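Side-chain contact in omega-class glutathione S-transferase (Bombyx mori, PDB 3WD6), which binds glutathione and, as in other omega-class enzymes, probably acts as a glutathione transferase and dehydroascorbate reductase: residues S203-S206 / L207-E210. Numbering follows the deposited sequence.
Sequences SKYS and LLLE
Y205 and L209 show how the first turn of a helix closes over its N-cap residue. The N-H of L209 donates to Y205 O at 2.8 Å, and the leucine side chain folds back over the same oxygen, its CG 3.3 Å from Y205 O. That placement follows from chi1 of -72°, which keeps CG beside the backbone N; CD1 then comes within 4.3 Å of Y205 CB. An alanine in place of L209 would lack CG and CD1, and would probably lose their contacts with Y205 and the packing against L200, opening a gap beside the carbonyl. On the buried side L208 runs alongside Y205, its CD2 4.2 Å from ring atom CD1. A type I turn from S203 to S206 leads into helix 206-216 of the C-terminal GST domain, with Y205 as N-cap; the tyrosine packs on helix 145-165, where its OH hydrogen-bonds D156 OD1. The outer side is looser. S206 O accepts the N-H of E210 at 3.0 Å, and the glutamate side chain comes near only through CB, 3.3 Å from S206 O. At the turn itself a water donates to K204 O and accepts from L207 N at 3.1 Å.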
ATOM      1  N   SER A 203     -24.687  -2.591   7.510  1.00 42.48           N
ATOM      2  CA  SER A 203     -25.049  -2.247   8.882  1.00 43.26           C
ATOM      3  C   SER A 203     -23.846  -2.483   9.806  1.00 44.57           C
ATOM      4  O   SER A 203     -23.375  -1.553  10.501  1.00 44.83           O
ATOM      5  CB  SER A 203     -26.293  -3.013   9.358  1.00 46.39           C
ATOM      6  OG  SER A 203     -26.025  -4.395   9.566  1.00 50.44           O
ATOM      7  N   LYS A 204     -23.336  -3.717   9.788  1.00 39.46           N
ATOM      8  CA  LYS A 204     -22.157  -4.084  10.569  1.00 37.85           C
ATOM      9  C   LYS A 204     -20.953  -3.150  10.323  1.00 35.07           C
ATOM     10  O   LYS A 204     -20.268  -2.730  11.263  1.00 31.90           O
ATOM     11  CB  LYS A 204     -21.766  -5.533  10.270  1.00 38.55           C
ATOM     12  CG  LYS A 204     -20.869  -6.167  11.337  1.00 41.08           C
ATOM     13  CD  LYS A 204     -20.790  -7.690  11.167  1.00 37.97           C
ATOM     14  CE  LYS A 204     -20.162  -8.339  12.403  1.00 41.97           C
ATOM     15  NZ  LYS A 204     -19.846  -9.788  12.198  1.00 48.78           N
ATOM     16  N   TYR A 205     -20.712  -2.792   9.068  1.00 31.93           N
ATOM     17  CA  TYR A 205     -19.487  -2.084   8.755  1.00 30.82           C
ATOM     18  C   TYR A 205     -19.698  -0.653   8.279  1.00 29.07           C
ATOM     19  O   TYR A 205     -18.843  -0.083   7.587  1.00 28.14           O
ATOM     20  CB  TYR A 205     -18.631  -2.911   7.781  1.00 28.58           C
ATOM     21  CG  TYR A 205     -18.137  -4.195   8.417  1.00 31.15           C
ATOM     22  CD1 TYR A 205     -17.122  -4.173   9.370  1.00 28.43           C
ATOM     23  CD2 TYR A 205     -18.701  -5.424   8.091  1.00 34.76           C
ATOM     24  CE1 TYR A 205     -16.661  -5.345   9.960  1.00 27.15           C
ATOM     25  CE2 TYR A 205     -18.251  -6.602   8.683  1.00 30.19           C
ATOM     26  CZ  TYR A 205     -17.230  -6.557   9.615  1.00 29.59           C
ATOM     27  OH  TYR A 205     -16.776  -7.717  10.207  1.00 29.08           O
ATOM     28  N   SER A 206     -20.809  -0.051   8.682  1.00 27.23           N
ATOM     29  CA  SER A 206     -21.112   1.288   8.208  1.00 27.88           C
ATOM     30  C   SER A 206     -20.033   2.304   8.609  1.00 25.38           C
ATOM     31  O   SER A 206     -19.730   3.224   7.857  1.00 23.50           O
ATOM     32  CB  SER A 206     -22.501   1.749   8.670  1.00 28.53           C
ATOM     33  OG  SER A 206     -22.442   2.333   9.956  1.00 33.26           O
ATOM     34  N   LEU A 207     -19.449   2.146   9.787  1.00 27.12           N
ATOM     35  CA  LEU A 207     -18.433   3.096  10.210  1.00 23.93           C
ATOM     36  C   LEU A 207     -17.179   2.925   9.353  1.00 23.91           C
ATOM     37  O   LEU A 207     -16.562   3.909   8.930  1.00 22.58           O
ATOM     38  CB  LEU A 207     -18.090   2.915  11.687  1.00 22.95           C
ATOM     39  CG  LEU A 207     -17.042   3.927  12.169  1.00 24.43           C
ATOM     40  CD1 LEU A 207     -17.601   5.350  12.094  1.00 19.07           C
ATOM     41  CD2 LEU A 207     -16.557   3.597  13.579  1.00 19.97           C
ATOM     42  N   LEU A 208     -16.807   1.670   9.103  1.00 22.53           N
ATOM     43  CA  LEU A 208     -15.636   1.372   8.277  1.00 22.86           C
ATOM     44  C   LEU A 208     -15.852   1.812   6.811  1.00 23.59           C
ATOM     45  O   LEU A 208     -14.955   2.380   6.163  1.00 20.85           O
ATOM     46  CB  LEU A 208     -15.310  -0.117   8.363  1.00 21.96           C
ATOM     47  CG  LEU A 208     -13.915  -0.561   7.935  1.00 24.98           C
ATOM     48  CD1 LEU A 208     -12.860   0.322   8.578  1.00 22.34           C
ATOM     49  CD2 LEU A 208     -13.692  -2.030   8.324  1.00 26.91           C
ATOM     50  N   LEU A 209     -17.049   1.563   6.295  1.00 21.84           N
ATOM     51  CA  LEU A 209     -17.374   1.986   4.943  1.00 23.31           C
ATOM     52  C   LEU A 209     -17.337   3.507   4.813  1.00 22.35           C
ATOM     53  O   LEU A 209     -16.909   4.037   3.786  1.00 23.47           O
ATOM     54  CB  LEU A 209     -18.725   1.423   4.527  1.00 25.09           C
ATOM     55  CG  LEU A 209     -18.660  -0.085   4.264  1.00 28.65           C
ATOM     56  CD1 LEU A 209     -20.043  -0.741   4.316  1.00 29.09           C
ATOM     57  CD2 LEU A 209     -17.992  -0.331   2.918  1.00 26.50           C
ATOM     58  N   GLU A 210     -17.764   4.209   5.859  1.00 22.29           N
ATOM     59  CA  GLU A 210     -17.689   5.669   5.886  1.00 23.38           C
ATOM     60  C   GLU A 210     -16.230   6.163   5.892  1.00 20.73           C
ATOM     61  O   GLU A 210     -15.854   7.084   5.154  1.00 17.69           O
ATOM     62  CB  GLU A 210     -18.428   6.197   7.114  1.00 26.04           C
ATOM     63  CG  GLU A 210     -18.463   7.718   7.251  1.00 26.67           C
ATOM     64  CD  GLU A 210     -19.056   8.139   8.603  1.00 39.69           C
ATOM     65  OE1 GLU A 210     -19.068   9.369   8.902  1.00 46.10           O
ATOM     66  OE2 GLU A 210     -19.509   7.235   9.371  1.00 33.41           O
TER
HETATM   67  O   HOH W   1     -20.234   0.145  12.020  1.00 24.97           O